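Local coordinates for protein DTDP-4-dehydrorhamnose reductase, rfbD ortholog (Clostridium acetobutylicum, PDB 1VL0) that probably catalyses the NAD(P)H-dependent reduction of dTDP-6-deoxy-L-lyxo-4-hexulose to dTDP-L-rhamnose, and binds NADH in the crystal, at residues Leu47-Val52 with Val67-Ala72; Glu81-Ala86 with Gly138-Glu143; Ala230-Arg235 with Arg277-Ser282. All blocks are in the same frame, centred on the assembly; numbering follows the deposited sequence.

Interaction 1 of 3, residues Leu47-Val52 with Val67-Ala72; sequences LDITNV and VINCAA. With NAI (1,4-dihydronicotinamide adenine dinucleotide), chain D.
The end methyl of Ile49, CD1, touches both the methyl of Ala71 and the amide oxygen of Asn69: it stands 3.8 Å from Ala71 CB and equally far from Asn69 OD1. No hydrogen bond joins the two segments; adenine of the NADH completes the contact. Ala71 CB presses over the face of the base, 3.3 Å from N3A, and the branches of Ile49 lie on the same side, CG1 being 3.6 Å from N1A. The rim of the base is read by polar groups. The backbone N of Ile49 donates to N1A of the cofactor almost in a straight line (3.3 Å, 177°). The adenine amino group donates in turn, N6A lying 3.0 Å from Asp48 OD1. Beyond the base, Ala72 N donates to the ribose oxygen O4B.

The second shell fixes these groups. With CG anti to the backbone N (chi1 -176°), Asp48 forms an Asx turn in which OD1 accepts from both N and OG1 of Thr50. Thr50 OG1 stands 2.8 Å from Asp48 OD1 and comes from the same face of the carboxylate as Thr50 N, so that with N6A three donors grip this one oxygen. Asn69 makes an Asx turn of its own: its OD1 accepts from Ala71 N, which sits well above the carbonyl plane. Thr18 also bonds this oxygen and Gln110 holds ND2, which ties the buried amide to the neighbouring parallel strands. An acidic residue and an aliphatic neighbour recognising adenine beyond the strand ends are characteristic of the Rossmann-type cofactor pocket of short-chain dehydrogenases/reductases.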
loop_
_atom_site.group_PDB
_atom_site.type_symbol
_atom_site.label_atom_id
_atom_site.label_comp_id
_atom_site.label_asym_id
_atom_site.label_seq_id
_atom_site.Cartn_x
_atom_site.Cartn_y
_atom_site.Cartn_z
ATOM N N LEU A 47 -27.350 -6.284 -9.477
ATOM C CA LEU A 47 -26.266 -5.336 -9.404
ATOM C C LEU A 47 -25.038 -5.965 -10.011
ATOM O O LEU A 47 -24.467 -6.903 -9.453
ATOM C CB LEU A 47 -25.929 -4.982 -7.942
ATOM C CG LEU A 47 -24.792 -3.976 -7.765
ATOM C CD1 LEU A 47 -25.120 -2.667 -8.435
ATOM C CD2 LEU A 47 -24.498 -3.752 -6.299
ATOM N N ASP A 48 -24.647 -5.421 -11.143
ATOM C CA ASP A 48 -23.411 -5.794 -11.809
ATOM C C ASP A 48 -22.271 -4.990 -11.211
ATOM O O ASP A 48 -22.152 -3.798 -11.425
ATOM C CB ASP A 48 -23.544 -5.492 -13.300
ATOM C CG ASP A 48 -22.329 -5.936 -14.086
ATOM O OD1 ASP A 48 -21.317 -6.325 -13.463
ATOM O OD2 ASP A 48 -22.308 -5.952 -15.328
ATOM N N ILE A 49 -21.425 -5.648 -10.441
ATOM C CA ILE A 49 -20.400 -4.957 -9.701
ATOM C C ILE A 49 -19.294 -4.365 -10.579
ATOM O O ILE A 49 -18.545 -3.536 -10.095
ATOM C CB ILE A 49 -19.791 -5.853 -8.586
ATOM C CG1 ILE A 49 -18.909 -6.974 -9.159
ATOM C CG2 ILE A 49 -20.885 -6.424 -7.670
ATOM C CD1 ILE A 49 -18.222 -7.783 -8.043
ATOM N N THR A 50 -19.211 -4.765 -11.853
ATOM C CA THR A 50 -18.184 -4.258 -12.751
ATOM C C THR A 50 -18.550 -2.906 -13.352
ATOM O O THR A 50 -17.712 -2.300 -14.014
ATOM C CB THR A 50 -17.894 -5.216 -13.914
ATOM O OG1 THR A 50 -19.045 -5.334 -14.753
ATOM C CG2 THR A 50 -17.645 -6.603 -13.425
ATOM N N ASN A 51 -19.766 -2.433 -13.074
ATOM C CA ASN A 51 -20.276 -1.198 -13.596
ATOM C C ASN A 51 -20.273 -0.094 -12.556
ATOM O O ASN A 51 -21.102 -0.095 -11.641
ATOM C CB ASN A 51 -21.717 -1.432 -14.059
ATOM C CG ASN A 51 -22.305 -0.237 -14.827
ATOM O OD1 ASN A 51 -22.197 0.932 -14.439
ATOM N ND2 ASN A 51 -22.916 -0.546 -15.939
ATOM N N VAL A 52 -19.401 0.894 -12.744
ATOM C CA VAL A 52 -19.118 1.870 -11.680
ATOM C C VAL A 52 -20.316 2.745 -11.374
ATOM O O VAL A 52 -20.657 2.959 -10.225
ATOM C CB VAL A 52 -17.831 2.731 -11.963
ATOM C CG1 VAL A 52 -17.921 3.506 -13.199
ATOM C CG2 VAL A 52 -17.545 3.678 -10.814
ATOM N N VAL A 67 -20.688 -4.235 2.993
ATOM C CA VAL A 67 -20.831 -5.020 1.800
ATOM C C VAL A 67 -19.922 -6.214 1.978
ATOM O O VAL A 67 -18.758 -6.085 2.374
ATOM C CB VAL A 67 -20.520 -4.224 0.475
ATOM C CG1 VAL A 67 -19.135 -3.608 0.469
ATOM C CG2 VAL A 67 -20.681 -5.127 -0.793
ATOM N N ILE A 68 -20.473 -7.393 1.705
ATOM C CA ILE A 68 -19.716 -8.614 1.608
ATOM C C ILE A 68 -19.678 -9.051 0.163
ATOM O O ILE A 68 -20.691 -9.399 -0.422
ATOM C CB ILE A 68 -20.312 -9.736 2.476
ATOM C CG1 ILE A 68 -20.428 -9.266 3.915
ATOM C CG2 ILE A 68 -19.422 -10.949 2.508
ATOM C CD1 ILE A 68 -21.192 -10.199 4.840
ATOM N N ASN A 69 -18.477 -9.084 -0.404
ATOM C CA ASN A 69 -18.377 -9.421 -1.807
ATOM C C ASN A 69 -18.009 -10.883 -2.021
ATOM O O ASN A 69 -16.843 -11.280 -1.815
ATOM C CB ASN A 69 -17.360 -8.556 -2.515
ATOM C CG ASN A 69 -17.282 -8.878 -3.965
ATOM O OD1 ASN A 69 -18.292 -9.244 -4.568
ATOM N ND2 ASN A 69 -16.123 -8.716 -4.549
ATOM N N CYS A 70 -19.002 -11.668 -2.457
ATOM C CA CYS A 70 -18.824 -13.095 -2.744
ATOM C C CYS A 70 -18.793 -13.373 -4.234
ATOM O O CYS A 70 -18.675 -14.514 -4.642
ATOM C CB CYS A 70 -19.950 -13.911 -2.102
ATOM S SG CYS A 70 -20.077 -13.633 -0.320
ATOM N N ALA A 71 -18.915 -12.330 -5.044
ATOM C CA ALA A 71 -18.921 -12.484 -6.502
ATOM C C ALA A 71 -17.490 -12.683 -6.978
ATOM O O ALA A 71 -16.599 -12.005 -6.508
ATOM C CB ALA A 71 -19.476 -11.244 -7.140
ATOM N N ALA A 72 -17.285 -13.585 -7.928
ATOM C CA ALA A 72 -15.985 -13.769 -8.531
ATOM C C ALA A 72 -16.127 -14.560 -9.811
ATOM O O ALA A 72 -17.137 -15.160 -10.011
ATOM C CB ALA A 72 -15.065 -14.502 -7.571
HETATM P PA NAI D . -19.596 -19.142 -6.581
HETATM O O1A NAI D . -18.951 -19.362 -7.920
HETATM O O2A NAI D . -20.323 -20.351 -6.043
HETATM O O5B NAI D . -20.497 -17.821 -6.717
HETATM C C5B NAI D . -19.883 -16.660 -7.242
HETATM C C4B NAI D . -20.928 -15.657 -7.711
HETATM O O4B NAI D . -20.314 -14.689 -8.559
HETATM C C3B NAI D . -22.061 -16.231 -8.560
HETATM O O3B NAI D . -23.291 -16.147 -7.866
HETATM C C2B NAI D . -22.025 -15.336 -9.808
HETATM O O2B NAI D . -23.268 -15.174 -10.477
HETATM C C1B NAI D . -21.417 -14.071 -9.193
HETATM N N9A NAI D . -21.051 -12.959 -10.090
HETATM C C8A NAI D . -20.334 -13.081 -11.248
HETATM N N7A NAI D . -20.224 -11.860 -11.808
HETATM C C5A NAI D . -20.872 -10.944 -11.053
HETATM C C6A NAI D . -21.053 -9.567 -11.202
HETATM N N6A NAI D . -20.563 -8.921 -12.248
HETATM N N1A NAI D . -21.768 -8.877 -10.251
HETATM C C2A NAI D . -22.294 -9.554 -9.145
HETATM N N3A NAI D . -22.144 -10.911 -9.010
HETATM C C4A NAI D . -21.419 -11.617 -9.948
HETATM O O3 NAI D . -18.470 -18.610 -5.571
HETATM P PN NAI D . -17.972 -19.308 -4.198
HETATM O O1N NAI D . -18.830 -18.908 -3.066
HETATM O O2N NAI D . -17.556 -20.694 -4.509
HETATM O O5D NAI D . -16.677 -18.374 -3.934
HETATM C C5D NAI D . -16.783 -17.311 -2.996
HETATM C C4D NAI D . -15.462 -16.595 -2.903
HETATM O O4D NAI D . -14.403 -17.491 -2.502
HETATM C C3D NAI D . -15.046 -15.958 -4.228
HETATM O O3D NAI D . -14.703 -14.641 -3.899
HETATM C C2D NAI D . -13.841 -16.766 -4.710
HETATM O O2D NAI D . -12.842 -16.079 -5.456
HETATM C C1D NAI D . -13.289 -17.263 -3.368
HETATM N N1N NAI D . -12.548 -18.519 -3.464
HETATM C C2N NAI D . -13.241 -19.685 -3.696
HETATM C C3N NAI D . -12.519 -20.875 -3.758
HETATM C C7N NAI D . -13.145 -22.105 -4.343
HETATM O O7N NAI D . -12.504 -23.330 -4.105
HETATM N N7N NAI D . -14.272 -22.020 -5.061
HETATM C C4N NAI D . -11.128 -20.862 -3.580
HETATM C C5N NAI D . -10.440 -19.671 -3.348
HETATM C C6N NAI D . -11.194 -18.503 -3.297
#

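Interaction 2 of 3, residues Glu81-Ala86 with Gly138-Glu143; sequences EQYDLA and GKTKLE. With NAI (1,4-dihydronicotinamide adenine dinucleotide), chain D.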
loop_
_atom_site.group_PDB
_atom_site.type_symbol
_atom_site.label_atom_id
_atom_site.label_comp_id
_atom_site.label_asym_id
_atom_site.label_seq_id
_atom_site.Cartn_x
_atom_site.Cartn_y
_atom_site.Cartn_z
ATOM N N GLU A 81 -7.846 -17.556 -20.493
ATOM C CA GLU A 81 -8.320 -17.135 -21.823
ATOM C C GLU A 81 -9.297 -15.954 -21.783
ATOM O O GLU A 81 -9.578 -15.374 -22.814
ATOM C CB GLU A 81 -8.943 -18.330 -22.585
ATOM C CG GLU A 81 -10.297 -18.808 -22.051
ATOM C CD GLU A 81 -10.773 -20.176 -22.610
ATOM O OE1 GLU A 81 -11.492 -20.195 -23.641
ATOM O OE2 GLU A 81 -10.480 -21.238 -21.985
ATOM N N GLN A 82 -9.803 -15.616 -20.594
ATOM C CA GLN A 82 -10.688 -14.466 -20.395
ATOM C C GLN A 82 -10.093 -13.461 -19.407
ATOM O O GLN A 82 -10.742 -13.096 -18.460
ATOM C CB GLN A 82 -12.022 -14.945 -19.857
ATOM C CG GLN A 82 -12.662 -16.071 -20.655
ATOM C CD GLN A 82 -14.094 -16.407 -20.185
ATOM O OE1 GLN A 82 -14.417 -16.346 -18.998
ATOM N NE2 GLN A 82 -14.954 -16.746 -21.136
ATOM N N TYR A 83 -8.880 -12.990 -19.665
ATOM C CA TYR A 83 -8.135 -12.122 -18.750
ATOM C C TYR A 83 -8.857 -10.796 -18.485
ATOM O O TYR A 83 -8.934 -10.346 -17.345
ATOM C CB TYR A 83 -6.730 -11.882 -19.318
ATOM C CG TYR A 83 -5.599 -12.114 -18.344
ATOM C CD1 TYR A 83 -5.597 -11.488 -17.085
ATOM C CD2 TYR A 83 -4.524 -12.942 -18.665
ATOM C CE1 TYR A 83 -4.561 -11.677 -16.176
ATOM C CE2 TYR A 83 -3.471 -13.124 -17.764
ATOM C CZ TYR A 83 -3.496 -12.475 -16.531
ATOM O OH TYR A 83 -2.453 -12.673 -15.656
ATOM N N ASP A 84 -9.433 -10.188 -19.524
ATOM C CA ASP A 84 -10.151 -8.909 -19.365
ATOM C C ASP A 84 -11.340 -9.092 -18.430
ATOM O O ASP A 84 -11.494 -8.399 -17.453
ATOM C CB ASP A 84 -10.642 -8.395 -20.705
ATOM C CG ASP A 84 -9.518 -7.968 -21.612
ATOM O OD1 ASP A 84 -8.339 -7.947 -21.180
ATOM O OD2 ASP A 84 -9.739 -7.646 -22.795
ATOM N N LEU A 85 -12.122 -10.124 -18.692
ATOM C CA LEU A 85 -13.270 -10.427 -17.878
ATOM C C LEU A 85 -12.885 -10.779 -16.450
ATOM O O LEU A 85 -13.564 -10.373 -15.514
ATOM C CB LEU A 85 -14.093 -11.561 -18.528
ATOM C CG LEU A 85 -15.411 -11.888 -17.806
ATOM C CD1 LEU A 85 -16.333 -10.675 -17.764
ATOM C CD2 LEU A 85 -16.125 -13.063 -18.470
ATOM N N ALA A 86 -11.817 -11.546 -16.263
ATOM C CA ALA A 86 -11.329 -11.821 -14.911
ATOM C C ALA A 86 -10.961 -10.530 -14.166
ATOM O O ALA A 86 -11.245 -10.391 -12.991
ATOM C CB ALA A 86 -10.125 -12.745 -14.979
ATOM N N GLY A 138 -5.266 -15.872 -9.901
ATOM C CA GLY A 138 -4.587 -15.339 -8.730
ATOM C C GLY A 138 -4.202 -13.864 -8.853
ATOM O O GLY A 138 -4.303 -13.075 -7.911
ATOM N N LYS A 139 -3.732 -13.496 -10.029
ATOM C CA LYS A 139 -3.252 -12.142 -10.274
ATOM C C LYS A 139 -4.399 -11.145 -10.183
ATOM O O LYS A 139 -4.270 -10.106 -9.570
ATOM C CB LYS A 139 -2.578 -12.076 -11.654
ATOM C CG LYS A 139 -2.314 -10.652 -12.178
ATOM C CD LYS A 139 -1.396 -9.797 -11.246
ATOM C CE LYS A 139 -1.067 -8.435 -11.901
ATOM N NZ LYS A 139 -0.035 -7.637 -11.128
ATOM N N THR A 140 -5.518 -11.488 -10.798
ATOM C CA THR A 140 -6.725 -10.616 -10.775
ATOM C C THR A 140 -7.377 -10.517 -9.407
ATOM O O THR A 140 -7.844 -9.462 -9.031
ATOM C CB THR A 140 -7.775 -11.086 -11.804
ATOM O OG1 THR A 140 -8.231 -12.435 -11.515
ATOM C CG2 THR A 140 -7.177 -11.091 -13.226
ATOM N N LYS A 141 -7.424 -11.618 -8.665
ATOM C CA LYS A 141 -7.920 -11.583 -7.290
ATOM C C LYS A 141 -6.975 -10.750 -6.428
ATOM O O LYS A 141 -7.412 -10.006 -5.593
ATOM C CB LYS A 141 -8.035 -12.986 -6.686
ATOM C CG LYS A 141 -9.070 -13.892 -7.313
ATOM C CD LYS A 141 -10.507 -13.426 -6.952
ATOM C CE LYS A 141 -10.830 -13.584 -5.460
ATOM N NZ LYS A 141 -12.225 -13.132 -5.179
ATOM N N LEU A 142 -5.674 -10.871 -6.624
ATOM C CA LEU A 142 -4.721 -10.038 -5.860
ATOM C C LEU A 142 -4.911 -8.536 -6.090
ATOM O O LEU A 142 -4.879 -7.745 -5.167
ATOM C CB LEU A 142 -3.285 -10.403 -6.176
ATOM C CG LEU A 142 -2.235 -9.564 -5.436
ATOM C CD1 LEU A 142 -2.223 -9.801 -3.973
ATOM C CD2 LEU A 142 -0.856 -9.867 -5.997
ATOM N N GLU A 143 -5.084 -8.155 -7.335
ATOM C CA GLU A 143 -5.298 -6.767 -7.650
ATOM C C GLU A 143 -6.599 -6.279 -7.021
ATOM O O GLU A 143 -6.683 -5.132 -6.585
ATOM C CB GLU A 143 -5.269 -6.539 -9.172
ATOM C CG GLU A 143 -3.881 -6.780 -9.766
ATOM C CD GLU A 143 -2.803 -5.843 -9.233
ATOM O OE1 GLU A 143 -3.138 -4.710 -8.720
ATOM O OE2 GLU A 143 -1.613 -6.230 -9.372
HETATM P PA NAI D . -19.596 -19.142 -6.581
HETATM O O1A NAI D . -18.951 -19.362 -7.920
HETATM O O2A NAI D . -20.323 -20.351 -6.043
HETATM O O5B NAI D . -20.497 -17.821 -6.717
HETATM C C5B NAI D . -19.883 -16.660 -7.242
HETATM C C4B NAI D . -20.928 -15.657 -7.711
HETATM O O4B NAI D . -20.314 -14.689 -8.559
HETATM C C3B NAI D . -22.061 -16.231 -8.560
HETATM O O3B NAI D . -23.291 -16.147 -7.866
HETATM C C2B NAI D . -22.025 -15.336 -9.808
HETATM O O2B NAI D . -23.268 -15.174 -10.477
HETATM C C1B NAI D . -21.417 -14.071 -9.193
HETATM N N9A NAI D . -21.051 -12.959 -10.090
HETATM C C8A NAI D . -20.334 -13.081 -11.248
HETATM N N7A NAI D . -20.224 -11.860 -11.808
HETATM C C5A NAI D . -20.872 -10.944 -11.053
HETATM C C6A NAI D . -21.053 -9.567 -11.202
HETATM N N6A NAI D . -20.563 -8.921 -12.248
HETATM N N1A NAI D . -21.768 -8.877 -10.251
HETATM C C2A NAI D . -22.294 -9.554 -9.145
HETATM N N3A NAI D . -22.144 -10.911 -9.010
HETATM C C4A NAI D . -21.419 -11.617 -9.948
HETATM O O3 NAI D . -18.470 -18.610 -5.571
HETATM P PN NAI D . -17.972 -19.308 -4.198
HETATM O O1N NAI D . -18.830 -18.908 -3.066
HETATM O O2N NAI D . -17.556 -20.694 -4.509
HETATM O O5D NAI D . -16.677 -18.374 -3.934
HETATM C C5D NAI D . -16.783 -17.311 -2.996
HETATM C C4D NAI D . -15.462 -16.595 -2.903
HETATM O O4D NAI D . -14.403 -17.491 -2.502
HETATM C C3D NAI D . -15.046 -15.958 -4.228
HETATM O O3D NAI D . -14.703 -14.641 -3.899
HETATM C C2D NAI D . -13.841 -16.766 -4.710
HETATM O O2D NAI D . -12.842 -16.079 -5.456
HETATM C C1D NAI D . -13.289 -17.263 -3.368
HETATM N N1N NAI D . -12.548 -18.519 -3.464
HETATM C C2N NAI D . -13.241 -19.685 -3.696
HETATM C C3N NAI D . -12.519 -20.875 -3.758
HETATM C C7N NAI D . -13.145 -22.105 -4.343
HETATM O O7N NAI D . -12.504 -23.330 -4.105
HETATM N N7N NAI D . -14.272 -22.020 -5.061
HETATM C C4N NAI D . -11.128 -20.862 -3.580
HETATM C C5N NAI D . -10.440 -19.671 -3.348
HETATM C C6N NAI D . -11.194 -18.503 -3.297
#
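Tyr83 and Lys139 cross at about a right angle, the phenol oxygen OH resting 4.0 Å from CG on the aliphatic base of the lysine. Beside it Thr140 comes obliquely to the tyrosine ring, its methyl CG2 4.0 Å from Tyr83 CE1. The same methyl, Thr140 CG2, meets Ala86 CB at 3.8 Å, and Thr140 CB sits 3.7 Å from the Ala86 carbonyl oxygen; the short side chains of Ala86 and Thr140 let the backbones come near. The hydroxyl of Thr140 is engaged by its own helix, through Ala136 O, and by Asn90.

Lys139 starts toward Tyr83 and then bends at chi2 (59°), which carries NZ away to Glu143. Lys139 NZ forms a salt bridge with Glu143 OE2 at 2.7 Å, on the anti side of the carboxylate; Phe128 O of the second subunit also accepts from NZ. Lys141, bent at chi2 and chi3, instead brings NZ to the nicotinamide ribose, with hydrogen bonds to O2D (3.0 Å) and O3D (3.2 Å), and a third to Ile111 O. The contact packs helix 83-104 against helix 136-151, which carries Tyr137 and Lys141, the Tyr-x-x-x-Lys motif of short-chain dehydrogenases/reductases.

Interaction 3 of 3, residues Ala230-Arg235 with Arg277-Ser282; sequences AVEIFR and REWKES
Glu232 CB meets the indole of Trp279 obliquely, 3.9 Å from CH2 of the six-membered ring, while Lys280 CG lies 3.6 Å above one face, over the centre of the ring system. The carboxylate of Glu232 stands steeply to the indole, the planes 74° apart.

That carboxylate is held at the edge of a second flat group, the guanidinium of Arg235, where water 2 also lies in plane. Arg235 NE bonds Glu232 OE1 and Arg235 NH2 bonds Glu232 OE2, each at 3.0 Å, a side-on salt bridge. Both oxygens lie in the guanidinium plane, yet are met from well above the carboxylate plane. The bend of Glu232 at chi2 (72°) turns its acid back toward this arginine.

Lys280 runs extended across the Glu232 side chain at about a right angle, its CD 3.8 Å from OE2. Lys280 NZ is 4.3 Å from Glu232 OE1, too far for a salt bridge, and water 1 closes the gap, donating to OE1 and accepting from NZ. Water 2 donates to Lys280 O; its approach to Glu232 OE2 is too short to be trusted.

The contact is helix-helix packing, joining helix 226-237 to the first turn of helix 279-290, with Trp279 continuing inward onto Thr193 and Pro194. It belongs to the C-terminal part of the chain, which in extended short-chain dehydrogenases/reductases forms the smaller, substrate-binding lobe.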
loop_
_atom_site.group_PDB
_atom_site.type_symbol
_atom_site.label_atom_id
_atom_site.label_comp_id
_atom_site.label_asym_id
_atom_site.label_seq_id
_atom_site.Cartn_x
_atom_site.Cartn_y
_atom_site.Cartn_z
ATOM N N ALA A 230 -10.678 -36.919 -1.660
ATOM C CA ALA A 230 -11.522 -37.883 -2.382
ATOM C C ALA A 230 -11.726 -39.169 -1.569
ATOM O O ALA A 230 -12.847 -39.657 -1.424
ATOM C CB ALA A 230 -10.920 -38.196 -3.736
ATOM N N VAL A 231 -10.644 -39.710 -1.023
ATOM C CA VAL A 231 -10.705 -40.927 -0.238
ATOM C C VAL A 231 -11.641 -40.755 0.964
ATOM O O VAL A 231 -12.425 -41.656 1.293
ATOM C CB VAL A 231 -9.268 -41.346 0.213
ATOM C CG1 VAL A 231 -9.303 -42.488 1.242
ATOM C CG2 VAL A 231 -8.498 -41.815 -0.990
ATOM N N GLU A 232 -11.598 -39.603 1.612
ATOM C CA GLU A 232 -12.486 -39.367 2.741
ATOM C C GLU A 232 -13.921 -39.200 2.281
ATOM O O GLU A 232 -14.811 -39.702 2.936
ATOM C CB GLU A 232 -12.019 -38.184 3.561
ATOM C CG GLU A 232 -12.878 -37.824 4.774
ATOM C CD GLU A 232 -12.768 -38.805 5.933
ATOM O OE1 GLU A 232 -12.034 -39.815 5.852
ATOM O OE2 GLU A 232 -13.418 -38.532 6.952
ATOM N N ILE A 233 -14.139 -38.513 1.164
ATOM C CA ILE A 233 -15.502 -38.358 0.593
ATOM C C ILE A 233 -16.158 -39.733 0.372
ATOM O O ILE A 233 -17.326 -39.957 0.749
ATOM C CB ILE A 233 -15.465 -37.588 -0.742
ATOM C CG1 ILE A 233 -15.147 -36.082 -0.513
ATOM C CG2 ILE A 233 -16.791 -37.687 -1.472
ATOM C CD1 ILE A 233 -14.630 -35.345 -1.746
ATOM N N PHE A 234 -15.408 -40.647 -0.251
ATOM C CA PHE A 234 -15.932 -41.985 -0.555
ATOM C C PHE A 234 -16.070 -42.889 0.701
ATOM O O PHE A 234 -17.042 -43.650 0.826
ATOM C CB PHE A 234 -15.079 -42.645 -1.648
ATOM C CG PHE A 234 -15.113 -41.901 -2.962
ATOM C CD1 PHE A 234 -16.329 -41.468 -3.506
ATOM C CD2 PHE A 234 -13.933 -41.622 -3.647
ATOM C CE1 PHE A 234 -16.357 -40.785 -4.711
ATOM C CE2 PHE A 234 -13.946 -40.942 -4.880
ATOM C CZ PHE A 234 -15.162 -40.521 -5.411
ATOM N N ARG A 235 -15.156 -42.721 1.663
ATOM C CA ARG A 235 -15.336 -43.336 2.967
ATOM C C ARG A 235 -16.636 -42.899 3.658
ATOM O O ARG A 235 -17.402 -43.729 4.178
ATOM C CB ARG A 235 -14.147 -43.057 3.868
ATOM C CG ARG A 235 -14.127 -43.896 5.131
ATOM C CD ARG A 235 -13.179 -43.419 6.221
ATOM N NE ARG A 235 -13.602 -42.155 6.844
ATOM C CZ ARG A 235 -14.481 -42.045 7.839
ATOM N NH1 ARG A 235 -15.061 -43.093 8.360
ATOM N NH2 ARG A 235 -14.817 -40.856 8.295
ATOM N N ARG A 277 -13.113 -25.569 12.097
ATOM C CA ARG A 277 -13.021 -26.920 12.578
ATOM C C ARG A 277 -12.065 -27.702 11.718
ATOM O O ARG A 277 -11.689 -27.291 10.621
ATOM C CB ARG A 277 -14.400 -27.597 12.548
ATOM C CG ARG A 277 -15.396 -26.976 13.481
ATOM C CD ARG A 277 -16.781 -27.396 13.223
ATOM N NE ARG A 277 -17.222 -26.955 11.910
ATOM C CZ ARG A 277 -18.400 -27.199 11.394
ATOM N NH1 ARG A 277 -19.292 -27.909 12.062
ATOM N NH2 ARG A 277 -18.694 -26.716 10.206
ATOM N N GLU A 278 -11.676 -28.844 12.241
ATOM C CA GLU A 278 -10.868 -29.820 11.494
ATOM C C GLU A 278 -11.637 -30.195 10.229
ATOM O O GLU A 278 -12.857 -30.382 10.260
ATOM C CB GLU A 278 -10.657 -31.076 12.354
ATOM C CG GLU A 278 -9.721 -30.915 13.535
ATOM C CD GLU A 278 -8.278 -30.730 13.117
ATOM O OE1 GLU A 278 -7.880 -31.205 12.000
ATOM O OE2 GLU A 278 -7.550 -30.097 13.923
ATOM N N TRP A 279 -10.904 -30.355 9.127
ATOM C CA TRP A 279 -11.528 -30.468 7.846
ATOM C C TRP A 279 -12.455 -31.671 7.762
ATOM O O TRP A 279 -13.525 -31.595 7.211
ATOM C CB TRP A 279 -10.467 -30.453 6.751
ATOM C CG TRP A 279 -9.593 -31.648 6.572
ATOM C CD1 TRP A 279 -8.349 -31.847 7.104
ATOM C CD2 TRP A 279 -9.854 -32.781 5.732
ATOM N NE1 TRP A 279 -7.825 -33.035 6.656
ATOM C CE2 TRP A 279 -8.725 -33.641 5.822
ATOM C CE3 TRP A 279 -10.936 -33.177 4.933
ATOM C CZ2 TRP A 279 -8.652 -34.863 5.140
ATOM C CZ3 TRP A 279 -10.870 -34.344 4.259
ATOM C CH2 TRP A 279 -9.707 -35.196 4.351
ATOM N N LYS A 280 -12.093 -32.769 8.393
ATOM C CA LYS A 280 -12.941 -33.982 8.321
ATOM C C LYS A 280 -14.272 -33.829 9.031
ATOM O O LYS A 280 -15.282 -34.391 8.621
ATOM C CB LYS A 280 -12.182 -35.170 8.889
ATOM C CG LYS A 280 -11.107 -35.683 7.921
ATOM C CD LYS A 280 -10.412 -36.859 8.498
ATOM C CE LYS A 280 -9.344 -37.390 7.544
ATOM N NZ LYS A 280 -8.663 -38.539 8.195
ATOM N N GLU A 281 -14.280 -33.041 10.093
ATOM C CA GLU A 281 -15.508 -32.756 10.827
ATOM C C GLU A 281 -16.490 -31.899 10.005
ATOM O O GLU A 281 -17.681 -32.156 9.977
ATOM C CB GLU A 281 -15.139 -32.056 12.128
ATOM C CG GLU A 281 -16.287 -31.766 13.071
ATOM C CD GLU A 281 -15.856 -31.040 14.361
ATOM O OE1 GLU A 281 -14.631 -30.943 14.634
ATOM O OE2 GLU A 281 -16.759 -30.544 15.083
ATOM N N SER A 282 -15.974 -30.837 9.381
ATOM C CA SER A 282 -16.738 -29.992 8.541
ATOM C C SER A 282 -17.306 -30.771 7.366
ATOM O O SER A 282 -18.456 -30.581 6.952
ATOM C CB SER A 282 -15.861 -28.838 8.040
ATOM O OG SER A 282 -15.563 -27.962 9.100
HETATM O O HOH W 1 -10.982 -40.400 8.133
HETATM O O HOH W 2 -14.965 -37.201 8.297
#

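How the interactions relate
Interactions 1 and 2 border the same NADH from different ends, the adenine and the nicotinamide ribose, and they touch directly where Ala72 CB lies 4.0 Å from Lys141 NZ. Helix 83-104 serves both, contributing to interaction 2 and covering Asn69 and Ala72 of interaction 1. The touching residues of interaction 1 are all buried, and it relies on apolar packing and fixed polar groups around the base; interaction 2 is partly buried, with its lysine-glutamate edge at the second subunit. Interaction 3 lies across the chain's centre, 31 to 32 Å from the other two between centres. It touches neither cofactor nor another subunit, and combines buried Trp279 and Glu232 with the exposed Lys280, linked by water.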